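Local coordinates for protein chloride intracellular channel Clic (Drosophila melanogaster, PDB 2YV7) that might insert into membranes from a soluble, globular form and act as a chloride ion channel whose activity depends on pH, at residues T163-G168 with C173-L178. Numbering follows the deposited sequence.
Sequences TRFLTG and CFDCEL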
loop_
_atom_site.group_PDB
_atom_site.type_symbol
_atom_site.label_atom_id
_atom_site.label_comp_id
_atom_site.label_asym_id
_atom_site.label_seq_id
_atom_site.Cartn_x
_atom_site.Cartn_y
_atom_site.Cartn_z
ATOM N N THR A 163 -7.271 -18.004 -6.886
ATOM C CA THR A 163 -7.437 -16.877 -7.791
ATOM C C THR A 163 -6.150 -16.062 -7.673
ATOM O O THR A 163 -5.365 -16.279 -6.735
ATOM C CB THR A 163 -8.653 -16.065 -7.420
ATOM O OG1 THR A 163 -8.596 -15.694 -6.018
ATOM C CG2 THR A 163 -9.926 -16.892 -7.667
ATOM N N ARG A 164 -5.912 -15.184 -8.645
ATOM C CA ARG A 164 -4.662 -14.451 -8.712
ATOM C C ARG A 164 -4.661 -13.493 -7.525
ATOM O O ARG A 164 -3.636 -13.358 -6.896
ATOM C CB ARG A 164 -4.482 -13.638 -9.998
ATOM C CG ARG A 164 -3.129 -12.958 -10.107
ATOM C CD ARG A 164 -2.954 -12.240 -11.392
ATOM N NE ARG A 164 -2.423 -13.171 -12.354
ATOM C CZ ARG A 164 -1.280 -13.015 -13.006
ATOM N NH1 ARG A 164 -0.523 -11.932 -12.831
ATOM N NH2 ARG A 164 -0.920 -13.952 -13.869
ATOM N N PHE A 165 -5.809 -12.888 -7.239
ATOM C CA PHE A 165 -5.858 -11.889 -6.142
ATOM C C PHE A 165 -6.845 -12.275 -5.037
ATOM O O PHE A 165 -7.398 -13.370 -5.052
ATOM C CB PHE A 165 -6.183 -10.532 -6.776
ATOM C CG PHE A 165 -5.170 -10.102 -7.792
ATOM C CD1 PHE A 165 -3.868 -9.779 -7.416
ATOM C CD2 PHE A 165 -5.530 -10.032 -9.159
ATOM C CE1 PHE A 165 -2.929 -9.355 -8.362
ATOM C CE2 PHE A 165 -4.587 -9.585 -10.111
ATOM C CZ PHE A 165 -3.304 -9.260 -9.705
ATOM N N LEU A 166 -7.061 -11.413 -4.044
ATOM C CA LEU A 166 -7.809 -11.873 -2.872
ATOM C C LEU A 166 -9.270 -12.288 -3.191
ATOM O O LEU A 166 -9.820 -13.149 -2.531
ATOM C CB LEU A 166 -7.901 -10.805 -1.787
ATOM C CG LEU A 166 -6.624 -10.594 -0.997
ATOM C CD1 LEU A 166 -6.612 -9.249 -0.301
ATOM C CD2 LEU A 166 -6.474 -11.736 0.075
ATOM N N THR A 167 -9.933 -11.601 -4.100
ATOM C CA THR A 167 -11.360 -11.873 -4.306
ATOM C C THR A 167 -11.642 -12.408 -5.712
ATOM O O THR A 167 -12.812 -12.564 -6.082
ATOM C CB THR A 167 -12.237 -10.618 -4.106
ATOM O OG1 THR A 167 -11.882 -9.702 -5.137
ATOM C CG2 THR A 167 -11.986 -9.944 -2.721
ATOM N N GLY A 168 -10.592 -12.687 -6.473
ATOM C CA GLY A 168 -10.706 -13.157 -7.877
ATOM C C GLY A 168 -9.483 -12.867 -8.718
ATOM O O GLY A 168 -8.403 -12.619 -8.168
ATOM N N CYS A 173 -10.004 -3.369 -3.899
ATOM C CA CYS A 173 -9.634 -2.496 -2.781
ATOM C C CYS A 173 -8.776 -3.210 -1.713
ATOM O O CYS A 173 -7.891 -2.595 -1.072
ATOM C CB CYS A 173 -10.864 -1.837 -2.125
ATOM S SG CYS A 173 -12.096 -3.025 -1.564
ATOM N N PHE A 174 -9.116 -4.473 -1.445
ATOM C CA PHE A 174 -8.468 -5.202 -0.344
ATOM C C PHE A 174 -7.041 -5.536 -0.723
ATOM O O PHE A 174 -6.173 -5.580 0.149
ATOM C CB PHE A 174 -9.228 -6.500 -0.019
ATOM C CG PHE A 174 -10.681 -6.252 0.441
ATOM C CD1 PHE A 174 -10.921 -5.531 1.600
ATOM C CD2 PHE A 174 -11.750 -6.777 -0.262
ATOM C CE1 PHE A 174 -12.279 -5.286 2.054
ATOM C CE2 PHE A 174 -13.066 -6.523 0.163
ATOM C CZ PHE A 174 -13.310 -5.813 1.323
ATOM N N ASP A 175 -6.795 -5.778 -2.010
ATOM C CA ASP A 175 -5.427 -5.996 -2.499
ATOM C C ASP A 175 -4.561 -4.741 -2.293
ATOM O O ASP A 175 -3.400 -4.809 -1.836
ATOM C CB ASP A 175 -5.463 -6.423 -3.948
ATOM C CG ASP A 175 -6.187 -7.717 -4.109
ATOM O OD1 ASP A 175 -5.700 -8.748 -3.513
ATOM O OD2 ASP A 175 -7.258 -7.651 -4.726
ATOM N N CYS A 176 -5.130 -3.572 -2.600
ATOM C CA CYS A 176 -4.382 -2.334 -2.433
ATOM C C CYS A 176 -4.129 -2.016 -0.952
ATOM O O CYS A 176 -3.180 -1.272 -0.591
ATOM C CB CYS A 176 -5.157 -1.171 -3.126
ATOM S SG CYS A 176 -5.455 -1.535 -4.855
ATOM N N GLU A 177 -4.926 -2.596 -0.026
ATOM C CA GLU A 177 -4.617 -2.464 1.404
ATOM C C GLU A 177 -3.538 -3.538 1.796
ATOM O O GLU A 177 -2.663 -3.246 2.609
ATOM C CB GLU A 177 -5.867 -2.756 2.257
ATOM C CG GLU A 177 -5.689 -2.471 3.746
ATOM C CD GLU A 177 -6.956 -2.728 4.560
ATOM O OE1 GLU A 177 -8.092 -2.355 4.095
ATOM O OE2 GLU A 177 -6.804 -3.289 5.661
ATOM N N LEU A 178 -3.668 -4.785 1.278
ATOM C CA LEU A 178 -2.795 -5.876 1.717
ATOM C C LEU A 178 -1.366 -5.722 1.199
ATOM O O LEU A 178 -0.397 -5.920 1.933
ATOM C CB LEU A 178 -3.375 -7.216 1.291
ATOM C CG LEU A 178 -2.475 -8.409 1.812
ATOM C CD1 LEU A 178 -2.302 -8.474 3.340
ATOM C CD2 LEU A 178 -3.149 -9.733 1.224
HETATM O O HOH W 1 -9.151 -9.326 -5.818
#
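D175, in the first turn of helix 173-193, reaches the loop that precedes the helix and meets the backbone of L166. L166 N donates to the syn lone pair of D175 OD1, the side of the other oxygen, at 3.0 Å and an N-H...O angle of 158°. The L166 side chain runs past D175 in the opposite sense, its CG lying 3.3 Å from D175 OD1, and its CD1 branch is wedged between two helix residues: F174 CB lies 3.8 Å from L166 CD1, and L178 CD2 touches the same methyl. L178 CG, anti to its own backbone N (chi1 -178°), sends CD2 to this contact, where the two leucines cross at about a right angle. Beside them, T167 CG2 lies at the edge of the F174 ring, 4.0 Å from F174 CD2.

D175 OD2 accepts from C172 N and from a water 2.8 Å away; that water accepts in turn from T167 N. The C172 N bond is consistent with the acidic half of the GST-fold N-capping box, although cysteine replaces its usual Ser or Thr. Y207 OH, from helix 202-212, hydrogen-bonds to OD1. An alanine in place of D175 would probably leave L166 N, Y207 OH and C172 N without their acceptor inside the protein. Four neutral donors, with no salt bridge, probably stabilise a buried negative charge here, while the carboxylate ties loop to helix start.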